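Local structure of CRISPR protein (Archaeoglobus fulgidus, 4MJK) at residues Tyr4-Phe10 with Ala125-Phe131; Glu141-Trp145 with Val159-Lys164; Glu187-Ser193 with Thr239-Glu245. The protein is a Cas5-family CRISPR protein, probably a subunit of the type I-A Cascade complex that helps hold the crRNA during interference. All coordinates share one frame; numbering follows the deposited sequence.

Contact 1: Tyr4-Phe10 with Ala125-Phe131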
loop_
_atom_site.group_PDB
_atom_site.type_symbol
_atom_site.label_atom_id
_atom_site.label_comp_id
_atom_site.label_asym_id
_atom_site.label_seq_id
_atom_site.Cartn_x
_atom_site.Cartn_y
_atom_site.Cartn_z
ATOM N N TYR A 4 -15.478 -20.692 11.252
ATOM C CA TYR A 4 -15.673 -19.865 10.072
ATOM C C TYR A 4 -14.342 -19.722 9.368
ATOM O O TYR A 4 -13.338 -19.403 10.008
ATOM C CB TYR A 4 -16.159 -18.476 10.474
ATOM C CG TYR A 4 -17.424 -18.472 11.294
ATOM C CD1 TYR A 4 -17.388 -18.676 12.663
ATOM C CD2 TYR A 4 -18.657 -18.265 10.692
ATOM C CE1 TYR A 4 -18.549 -18.676 13.416
ATOM C CE2 TYR A 4 -19.819 -18.258 11.431
ATOM C CZ TYR A 4 -19.764 -18.464 12.791
ATOM O OH TYR A 4 -20.930 -18.455 13.527
ATOM N N LEU A 5 -14.341 -19.970 8.064
ATOM C CA LEU A 5 -13.214 -19.670 7.195
ATOM C C LEU A 5 -13.556 -18.436 6.366
ATOM O O LEU A 5 -14.545 -18.425 5.619
ATOM C CB LEU A 5 -12.956 -20.833 6.257
ATOM C CG LEU A 5 -12.599 -22.139 6.956
ATOM C CD1 LEU A 5 -12.705 -23.261 5.951
ATOM C CD2 LEU A 5 -11.194 -22.057 7.547
ATOM N N VAL A 6 -12.759 -17.389 6.519
ATOM C CA VAL A 6 -13.047 -16.119 5.862
ATOM C C VAL A 6 -11.854 -15.701 5.003
ATOM O O VAL A 6 -10.747 -15.479 5.523
ATOM C CB VAL A 6 -13.324 -15.032 6.896
ATOM C CG1 VAL A 6 -13.818 -13.748 6.211
ATOM C CG2 VAL A 6 -14.347 -15.528 7.951
ATOM N N ASP A 7 -12.075 -15.611 3.697
ATOM C CA ASP A 7 -11.046 -15.170 2.759
ATOM C C ASP A 7 -11.185 -13.667 2.512
ATOM O O ASP A 7 -12.246 -13.170 2.104
ATOM C CB ASP A 7 -11.151 -15.923 1.426
ATOM C CG ASP A 7 -10.644 -17.364 1.514
ATOM O OD1 ASP A 7 -10.232 -17.801 2.614
ATOM O OD2 ASP A 7 -10.667 -18.064 0.479
ATOM N N VAL A 8 -10.101 -12.941 2.745
ATOM C CA VAL A 8 -10.153 -11.492 2.688
ATOM C C VAL A 8 -9.123 -10.973 1.688
ATOM O O VAL A 8 -7.943 -11.310 1.760
ATOM C CB VAL A 8 -9.888 -10.865 4.071
ATOM C CG1 VAL A 8 -9.975 -9.341 3.984
ATOM C CG2 VAL A 8 -10.889 -11.379 5.093
ATOM N N GLU A 9 -9.593 -10.180 0.735
ATOM C CA GLU A 9 -8.735 -9.552 -0.249
ATOM C C GLU A 9 -8.431 -8.118 0.183
ATOM O O GLU A 9 -9.341 -7.370 0.518
ATOM C CB GLU A 9 -9.461 -9.571 -1.597
ATOM C CG GLU A 9 -8.762 -8.881 -2.733
ATOM C CD GLU A 9 -9.610 -8.933 -4.003
ATOM O OE1 GLU A 9 -10.059 -7.862 -4.460
ATOM O OE2 GLU A 9 -9.842 -10.051 -4.517
ATOM N N PHE A 10 -7.158 -7.740 0.185
ATOM C CA PHE A 10 -6.749 -6.401 0.623
ATOM C C PHE A 10 -6.452 -5.570 -0.612
ATOM O O PHE A 10 -5.934 -6.095 -1.593
ATOM C CB PHE A 10 -5.481 -6.460 1.517
ATOM C CG PHE A 10 -5.737 -6.988 2.914
ATOM C CD1 PHE A 10 -6.061 -8.321 3.117
ATOM C CD2 PHE A 10 -5.673 -6.141 4.019
ATOM C CE1 PHE A 10 -6.305 -8.802 4.392
ATOM C CE2 PHE A 10 -5.927 -6.612 5.296
ATOM C CZ PHE A 10 -6.242 -7.953 5.485
ATOM N N ALA A 125 -5.036 -9.469 -6.268
ATOM C CA ALA A 125 -4.929 -8.672 -5.057
ATOM C C ALA A 125 -4.475 -9.599 -3.915
ATOM O O ALA A 125 -4.758 -10.789 -3.925
ATOM C CB ALA A 125 -6.272 -8.045 -4.740
ATOM N N PRO A 126 -3.737 -9.060 -2.943
ATOM C CA PRO A 126 -3.252 -9.929 -1.860
ATOM C C PRO A 126 -4.397 -10.419 -0.965
ATOM O O PRO A 126 -5.277 -9.631 -0.607
ATOM C CB PRO A 126 -2.312 -9.017 -1.074
ATOM C CG PRO A 126 -2.738 -7.630 -1.428
ATOM C CD PRO A 126 -3.256 -7.676 -2.819
ATOM N N LYS A 127 -4.369 -11.698 -0.607
ATOM C CA LYS A 127 -5.434 -12.312 0.166
ATOM C C LYS A 127 -4.906 -13.047 1.395
ATOM O O LYS A 127 -3.851 -13.671 1.345
ATOM C CB LYS A 127 -6.207 -13.312 -0.704
ATOM C CG LYS A 127 -7.090 -12.655 -1.759
ATOM C CD LYS A 127 -7.961 -13.698 -2.459
ATOM C CE LYS A 127 -7.102 -14.713 -3.200
ATOM N NZ LYS A 127 -7.866 -15.955 -3.563
ATOM N N ILE A 128 -5.662 -12.964 2.485
ATOM C CA ILE A 128 -5.368 -13.703 3.712
ATOM C C ILE A 128 -6.615 -14.477 4.133
ATOM O O ILE A 128 -7.725 -13.964 3.998
ATOM C CB ILE A 128 -4.964 -12.733 4.870
ATOM C CG1 ILE A 128 -3.667 -11.994 4.512
ATOM C CG2 ILE A 128 -4.810 -13.518 6.192
ATOM C CD1 ILE A 128 -3.252 -10.947 5.532
ATOM N N ARG A 129 -6.441 -15.713 4.603
ATOM C CA ARG A 129 -7.559 -16.502 5.109
ATOM C C ARG A 129 -7.513 -16.593 6.636
ATOM O O ARG A 129 -6.470 -16.947 7.211
ATOM C CB ARG A 129 -7.556 -17.914 4.502
ATOM C CG ARG A 129 -8.694 -18.815 5.045
ATOM C CD ARG A 129 -8.769 -20.185 4.326
ATOM N NE ARG A 129 -8.974 -20.013 2.889
ATOM C CZ ARG A 129 -8.565 -20.877 1.965
ATOM N NH1 ARG A 129 -7.931 -21.981 2.328
ATOM N NH2 ARG A 129 -8.784 -20.641 0.678
ATOM N N TRP A 130 -8.633 -16.280 7.282
ATOM C CA TRP A 130 -8.774 -16.466 8.725
ATOM C C TRP A 130 -9.619 -17.699 9.019
ATOM O O TRP A 130 -10.564 -18.014 8.286
ATOM C CB TRP A 130 -9.426 -15.254 9.392
ATOM C CG TRP A 130 -8.460 -14.189 9.830
ATOM C CD1 TRP A 130 -7.874 -14.057 11.060
ATOM C CD2 TRP A 130 -7.986 -13.092 9.040
ATOM N NE1 TRP A 130 -7.056 -12.941 11.082
ATOM C CE2 TRP A 130 -7.107 -12.336 9.852
ATOM C CE3 TRP A 130 -8.215 -12.683 7.725
ATOM C CZ2 TRP A 130 -6.449 -11.191 9.384
ATOM C CZ3 TRP A 130 -7.575 -11.524 7.264
ATOM C CH2 TRP A 130 -6.695 -10.802 8.089
ATOM N N PHE A 131 -9.265 -18.396 10.095
ATOM C CA PHE A 131 -10.005 -19.559 10.558
ATOM C C PHE A 131 -10.280 -19.266 12.023
ATOM O O PHE A 131 -9.353 -19.241 12.852
ATOM C CB PHE A 131 -9.147 -20.826 10.364
ATOM C CG PHE A 131 -9.847 -22.131 10.699
ATOM C CD1 PHE A 131 -11.174 -22.161 11.085
ATOM C CD2 PHE A 131 -9.152 -23.334 10.613
ATOM C CE1 PHE A 131 -11.804 -23.376 11.390
ATOM C CE2 PHE A 131 -9.783 -24.556 10.906
ATOM C CZ PHE A 131 -11.108 -24.566 11.295
#
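Over one face of the Phe-131 ring sits the CD2 methyl of Leu-5, 3.8 Å from the ring centroid, a CH-pi contact between neighbouring antiparallel strands, 4-10 and 127-131, in the antiparallel sheet of this Cas5-family (RAMP-clan) protein. O of Tyr-4 lies at the edge of the same ring, and Tyr-178 meets it edge-to-face. Trp-130, on the other side of the sheet, takes CG2 of Ile-128 over one face near the rim and CZ of Phe-10 at its edge, 3.9 Å from CH2, the two side chains crossing at about a right angle. Buried Val-6, Val-8, Ile-128 and Trp-130 form an apolar side, to which Phe-36 adds by stacking on the indole. The partly exposed Asp-7, Glu-9, Lys-127 and Arg-129 part of the Phe-131 face suits charge. There Arg-129 and Asp-7 lie alongside each other, guanidinium and carboxylate 14° from coplanar. With CG anti to the backbone N (chi1 178°) and a bend at chi3, Arg-129 presents its NE and NH2 edge to the two oxygens. In this side-on salt bridge, NE of Arg-129 meets the syn lone pair of Asp-7 OD1 at 2.6 Å, and NH2 reaches OD2 at 3.2 Å.

Contact 2: Glu141-Trp145 with Val159-Lys164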
loop_
_atom_site.group_PDB
_atom_site.type_symbol
_atom_site.label_atom_id
_atom_site.label_comp_id
_atom_site.label_asym_id
_atom_site.label_seq_id
_atom_site.Cartn_x
_atom_site.Cartn_y
_atom_site.Cartn_z
ATOM N N GLU A 141 -23.454 -15.330 9.628
ATOM C CA GLU A 141 -22.551 -15.519 8.505
ATOM C C GLU A 141 -22.612 -14.320 7.560
ATOM O O GLU A 141 -21.589 -13.871 7.041
ATOM C CB GLU A 141 -22.907 -16.811 7.772
ATOM C CG GLU A 141 -21.875 -17.271 6.779
ATOM C CD GLU A 141 -22.176 -18.652 6.233
ATOM O OE1 GLU A 141 -23.069 -19.332 6.791
ATOM O OE2 GLU A 141 -21.512 -19.059 5.251
ATOM N N LYS A 142 -23.814 -13.789 7.347
ATOM C CA LYS A 142 -23.979 -12.648 6.461
ATOM C C LYS A 142 -23.147 -11.453 6.912
ATOM O O LYS A 142 -22.651 -10.695 6.083
ATOM C CB LYS A 142 -25.456 -12.246 6.342
ATOM C CG LYS A 142 -25.975 -11.370 7.471
ATOM C CD LYS A 142 -27.473 -11.101 7.322
ATOM C CE LYS A 142 -28.088 -10.527 8.600
ATOM N NZ LYS A 142 -27.677 -9.114 8.878
ATOM N N ILE A 143 -23.011 -11.279 8.223
ATOM C CA ILE A 143 -22.289 -10.131 8.772
ATOM C C ILE A 143 -20.818 -10.153 8.378
ATOM O O ILE A 143 -20.221 -9.111 8.099
ATOM C CB ILE A 143 -22.371 -10.065 10.318
ATOM C CG1 ILE A 143 -23.829 -10.037 10.791
ATOM C CG2 ILE A 143 -21.620 -8.842 10.836
ATOM C CD1 ILE A 143 -24.674 -8.987 10.104
ATOM N N LEU A 144 -20.232 -11.346 8.381
ATOM C CA LEU A 144 -18.836 -11.513 8.009
ATOM C C LEU A 144 -18.583 -10.932 6.623
ATOM O O LEU A 144 -17.540 -10.323 6.387
ATOM C CB LEU A 144 -18.420 -12.992 8.085
ATOM C CG LEU A 144 -18.400 -13.609 9.493
ATOM C CD1 LEU A 144 -18.144 -15.116 9.456
ATOM C CD2 LEU A 144 -17.368 -12.915 10.378
ATOM N N TRP A 145 -19.548 -11.079 5.717
ATOM C CA TRP A 145 -19.389 -10.567 4.351
ATOM C C TRP A 145 -19.263 -9.044 4.290
ATOM O O TRP A 145 -18.793 -8.504 3.297
ATOM C CB TRP A 145 -20.553 -10.997 3.474
ATOM C CG TRP A 145 -20.499 -12.418 3.036
ATOM C CD1 TRP A 145 -21.149 -13.481 3.600
ATOM C CD2 TRP A 145 -19.763 -12.944 1.926
ATOM N NE1 TRP A 145 -20.864 -14.630 2.906
ATOM C CE2 TRP A 145 -20.011 -14.328 1.878
ATOM C CE3 TRP A 145 -18.918 -12.371 0.966
ATOM C CZ2 TRP A 145 -19.453 -15.153 0.902
ATOM C CZ3 TRP A 145 -18.358 -13.193 0.007
ATOM C CH2 TRP A 145 -18.630 -14.570 -0.021
ATOM N N VAL A 159 -14.291 -9.016 1.581
ATOM C CA VAL A 159 -14.417 -10.438 1.871
ATOM C C VAL A 159 -14.865 -11.154 0.600
ATOM O O VAL A 159 -15.884 -10.781 0.005
ATOM C CB VAL A 159 -15.440 -10.694 2.996
ATOM C CG1 VAL A 159 -15.599 -12.197 3.235
ATOM C CG2 VAL A 159 -15.010 -9.973 4.293
ATOM N N VAL A 160 -14.121 -12.176 0.183
ATOM C CA VAL A 160 -14.423 -12.863 -1.071
ATOM C C VAL A 160 -14.949 -14.280 -0.881
ATOM O O VAL A 160 -15.395 -14.899 -1.830
ATOM C CB VAL A 160 -13.226 -12.874 -2.067
ATOM C CG1 VAL A 160 -12.854 -11.438 -2.493
ATOM C CG2 VAL A 160 -12.021 -13.626 -1.487
ATOM N N ASP A 161 -14.888 -14.799 0.339
ATOM C CA ASP A 161 -15.562 -16.065 0.637
ATOM C C ASP A 161 -15.680 -16.225 2.134
ATOM O O ASP A 161 -14.794 -15.794 2.891
ATOM C CB ASP A 161 -14.828 -17.264 0.028
ATOM C CG ASP A 161 -15.749 -18.468 -0.226
ATOM O OD1 ASP A 161 -16.978 -18.388 0.005
ATOM O OD2 ASP A 161 -15.237 -19.502 -0.697
ATOM N N VAL A 162 -16.804 -16.805 2.549
ATOM C CA VAL A 162 -17.053 -17.155 3.928
ATOM C C VAL A 162 -17.631 -18.559 3.927
ATOM O O VAL A 162 -18.513 -18.874 3.124
ATOM C CB VAL A 162 -18.088 -16.226 4.597
ATOM C CG1 VAL A 162 -18.283 -16.621 6.063
ATOM C CG2 VAL A 162 -17.686 -14.741 4.473
ATOM N N LYS A 163 -17.136 -19.405 4.821
ATOM C CA LYS A 163 -17.684 -20.746 4.966
ATOM C C LYS A 163 -17.831 -21.080 6.442
ATOM O O LYS A 163 -16.867 -20.974 7.219
ATOM C CB LYS A 163 -16.782 -21.754 4.250
ATOM C CG LYS A 163 -17.339 -23.162 4.130
ATOM C CD LYS A 163 -16.319 -24.078 3.445
ATOM C CE LYS A 163 -16.741 -25.551 3.507
ATOM N NZ LYS A 163 -18.044 -25.811 2.825
ATOM N N LYS A 164 -19.045 -21.446 6.837
ATOM C CA LYS A 164 -19.300 -21.941 8.181
ATOM C C LYS A 164 -19.062 -23.452 8.172
ATOM O O LYS A 164 -19.573 -24.164 7.301
ATOM C CB LYS A 164 -20.732 -21.614 8.607
ATOM C CG LYS A 164 -21.019 -21.783 10.087
ATOM C CD LYS A 164 -22.464 -21.402 10.414
ATOM C CE LYS A 164 -22.729 -19.932 10.082
ATOM N NZ LYS A 164 -24.163 -19.511 10.239
HETATM O O HOH W 1 -16.551 -7.315 2.379
#
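Val-162 fits between Leu-144 and Trp-145, joining a short helical turn, 141-144, with only weak backbone bonds, to strand 159-164 of the six-stranded antiparallel sheet; the strand carries a classic beta bulge where Val-160 and Asp-161 pair with the single residue Asp-7. The tight part is apolar, built on buried Val-162 and Leu-144. CG2 of Val-162 lies under one face of the exposed Trp-145 indole, which covers it from the solvent side, 3.5 Å from the centroid of the five-membered ring and only 11° off its normal. CG1, anti to the backbone N (chi1 -179°), reaches CD1 of Leu-144 at 3.7 Å. A beta-branched valine suits this place because its two methyls serve two partners at once. The partly exposed charged end is looser: Glu-141 stretches past Val-162, its CG against CG1, and its OE1 makes only a long salt bridge of 3.6 Å to NZ of Lys-164, whose bent chain slants past the Glu-141 carboxylate. An alanine in place of Glu-141 would probably leave the Lys-164 ammonium without this partner and CG1 of Val-162 without the CG packed on one side of it. At the far end a water spans the two backbones, donating to O of Trp-145 at 2.7 Å and accepting from N of Val-159 at 2.9 Å.

Contact 3: Glu187-Ser193 with Thr239-Glu245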
loop_
_atom_site.group_PDB
_atom_site.type_symbol
_atom_site.label_atom_id
_atom_site.label_comp_id
_atom_site.label_asym_id
_atom_site.label_seq_id
_atom_site.Cartn_x
_atom_site.Cartn_y
_atom_site.Cartn_z
ATOM N N GLU A 187 3.887 -26.940 21.308
ATOM C CA GLU A 187 5.290 -27.085 20.940
ATOM C C GLU A 187 5.482 -27.311 19.447
ATOM O O GLU A 187 4.981 -28.290 18.892
ATOM C CB GLU A 187 5.923 -28.249 21.703
ATOM C CG GLU A 187 7.382 -28.448 21.378
ATOM C CD GLU A 187 8.035 -29.546 22.220
ATOM O OE1 GLU A 187 8.375 -29.300 23.401
ATOM O OE2 GLU A 187 8.216 -30.656 21.695
ATOM N N LEU A 188 6.222 -26.410 18.809
ATOM C CA LEU A 188 6.572 -26.573 17.402
ATOM C C LEU A 188 7.663 -27.639 17.267
ATOM O O LEU A 188 8.837 -27.352 17.469
ATOM C CB LEU A 188 7.039 -25.233 16.811
ATOM C CG LEU A 188 6.746 -25.012 15.322
ATOM C CD1 LEU A 188 7.062 -23.563 14.903
ATOM C CD2 LEU A 188 7.502 -26.037 14.452
ATOM N N ARG A 189 7.268 -28.862 16.914
ATOM C CA ARG A 189 8.187 -30.008 16.834
ATOM C C ARG A 189 9.146 -29.972 15.634
ATOM O O ARG A 189 10.330 -30.341 15.740
ATOM C CB ARG A 189 7.388 -31.314 16.809
ATOM C CG ARG A 189 6.520 -31.516 18.040
ATOM C CD ARG A 189 7.396 -31.816 19.267
ATOM N NE ARG A 189 8.174 -33.028 19.056
ATOM C CZ ARG A 189 9.278 -33.360 19.718
ATOM N NH1 ARG A 189 9.773 -32.578 20.674
ATOM N NH2 ARG A 189 9.891 -34.495 19.417
ATOM N N GLY A 190 8.629 -29.537 14.493
ATOM C CA GLY A 190 9.427 -29.405 13.292
ATOM C C GLY A 190 8.761 -28.529 12.239
ATOM O O GLY A 190 7.547 -28.583 12.026
ATOM N N ILE A 191 9.559 -27.705 11.582
ATOM C CA ILE A 191 9.062 -26.913 10.462
ATOM C C ILE A 191 9.172 -27.750 9.198
ATOM O O ILE A 191 10.268 -28.208 8.846
ATOM C CB ILE A 191 9.877 -25.631 10.298
ATOM C CG1 ILE A 191 9.636 -24.718 11.508
ATOM C CG2 ILE A 191 9.549 -24.931 8.943
ATOM C CD1 ILE A 191 10.487 -23.483 11.537
ATOM N N LEU A 192 8.046 -27.976 8.529
ATOM C CA LEU A 192 8.043 -28.752 7.278
ATOM C C LEU A 192 8.342 -27.888 6.049
ATOM O O LEU A 192 9.051 -28.315 5.141
ATOM C CB LEU A 192 6.711 -29.467 7.090
ATOM C CG LEU A 192 6.347 -30.453 8.201
ATOM C CD1 LEU A 192 4.882 -30.892 8.080
ATOM C CD2 LEU A 192 7.286 -31.654 8.151
ATOM N N SER A 193 7.778 -26.683 6.013
ATOM C CA SER A 193 8.118 -25.724 4.962
ATOM C C SER A 193 8.262 -24.324 5.542
ATOM O O SER A 193 7.510 -23.908 6.439
ATOM C CB SER A 193 7.117 -25.756 3.815
ATOM O OG SER A 193 5.803 -25.694 4.313
ATOM N N THR A 239 3.212 -23.211 0.629
ATOM C CA THR A 239 2.540 -22.765 1.843
ATOM C C THR A 239 3.326 -23.215 3.091
ATOM O O THR A 239 3.608 -24.401 3.266
ATOM C CB THR A 239 1.100 -23.301 1.884
ATOM O OG1 THR A 239 0.576 -23.193 3.213
ATOM C CG2 THR A 239 1.071 -24.757 1.471
ATOM N N PRO A 240 3.720 -22.263 3.948
ATOM C CA PRO A 240 4.444 -22.681 5.155
ATOM C C PRO A 240 3.643 -23.704 5.959
ATOM O O PRO A 240 2.427 -23.585 6.097
ATOM C CB PRO A 240 4.598 -21.373 5.932
ATOM C CG PRO A 240 4.677 -20.330 4.836
ATOM C CD PRO A 240 3.662 -20.793 3.825
ATOM N N GLU A 241 4.330 -24.716 6.476
ATOM C CA GLU A 241 3.661 -25.772 7.214
ATOM C C GLU A 241 4.560 -26.249 8.351
ATOM O O GLU A 241 5.779 -26.296 8.202
ATOM C CB GLU A 241 3.353 -26.946 6.275
ATOM C CG GLU A 241 2.459 -28.008 6.874
ATOM C CD GLU A 241 2.082 -29.079 5.859
ATOM O OE1 GLU A 241 2.536 -28.994 4.695
ATOM O OE2 GLU A 241 1.328 -30.005 6.224
ATOM N N CYS A 242 3.962 -26.589 9.486
ATOM C CA CYS A 242 4.738 -27.197 10.559
ATOM C C CYS A 242 3.988 -28.282 11.318
ATOM O O CYS A 242 2.750 -28.364 11.287
ATOM C CB CYS A 242 5.260 -26.139 11.518
ATOM S SG CYS A 242 3.946 -25.307 12.335
ATOM N N LEU A 243 4.766 -29.119 11.998
ATOM C CA LEU A 243 4.236 -30.127 12.901
ATOM C C LEU A 243 4.229 -29.572 14.316
ATOM O O LEU A 243 5.241 -29.062 14.807
ATOM C CB LEU A 243 5.097 -31.384 12.844
ATOM C CG LEU A 243 5.104 -32.094 11.490
ATOM C CD1 LEU A 243 6.231 -33.132 11.437
ATOM C CD2 LEU A 243 3.744 -32.743 11.228
ATOM N N VAL A 244 3.086 -29.650 14.972
ATOM C CA VAL A 244 2.959 -29.038 16.286
ATOM C C VAL A 244 2.343 -30.027 17.257
ATOM O O VAL A 244 1.373 -30.718 16.918
ATOM C CB VAL A 244 2.087 -27.769 16.228
ATOM C CG1 VAL A 244 2.002 -27.131 17.591
ATOM C CG2 VAL A 244 2.672 -26.771 15.222
ATOM N N GLU A 245 2.917 -30.104 18.452
ATOM C CA GLU A 245 2.361 -30.929 19.514
ATOM C C GLU A 245 1.493 -30.049 20.405
ATOM O O GLU A 245 1.935 -28.998 20.877
ATOM C CB GLU A 245 3.485 -31.556 20.341
ATOM C CG GLU A 245 3.197 -32.944 20.853
ATOM C CD GLU A 245 4.495 -33.705 21.161
ATOM O OE1 GLU A 245 5.311 -33.177 21.959
ATOM O OE2 GLU A 245 4.714 -34.799 20.587
#
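Leu-192, at the corner just beyond strand 187-191, meets Leu-243 of strand 241-245 at about a right angle, and the branched end of one packs on that of the other, CD1 of Leu-192 lying 3.6 Å from CG of Leu-243. CD1 of Leu-192 also rests near the aliphatic CG of Glu-241, which lends its hydrocarbon part and carries its charge beyond. On the opposite face Leu-188 reaches across with CD2, 3.7 Å from CB of Cys-242, and its CG comes loosely toward CG2 of Val-244; Phe-180 packs against all three, which suits small or branched apolar residues on this side. At one end the glutamates Glu-187 and Glu-245 run side by side in the same direction, though the place of the Glu-187 carboxylate is uncertain. Arg-189, bent at chi2 and chi3, crosses Glu-245 obliquely and lays its CD near OE1; the guanidinium and carboxylate planes are almost parallel, but that oxygen is well out of the guanidinium plane, so no N-H points at it. The arginine charge probably favours the Glu-245 carboxylate nearby. At the other end Ser-193 turns its hydroxyl to the loop leading into strand 241-245: OG, placed between the backbone N and the carbonyl carbon (chi1 49°), donates to O of Thr-239 at 2.8 Å. A serine is short enough to make this bond beside the backbone. The register slips by one residue twice. The carbonyl of Glu-241 accepts from N of Leu-192 at 2.8 Å and from N of Ser-193 at 3.0 Å, while O of Leu-243 takes N of Arg-189 at 2.9 Å and, weakly, N of Gly-190. Two residues facing one across an antiparallel pair define the classic beta bulge, which occurs here twice along the edge strand of a small three-stranded sheet.

Contacts 1 and 2 belong to one body. Strands 2-10 and 157-170 are neighbours in the same sheet, and the centres of contacts 1 and 2 lie about 10 Å apart. N of Asp-7 is 2.8 Å from O of Asp-161, and N of Leu-5 is 2.8 Å from O of Lys-163, both probable hydrogen bonds; Tyr-4 bridges the two contacts, with its CD2 3.4 Å from CD1 of Leu-144. Contact 3 stands apart in the small second sheet: its centre is about 21 Å from that of contact 1, with nearest atoms about 9 Å apart, and about 28 Å from that of contact 2, with nearest atoms about 17 Å apart. Along the chain all three follow in series.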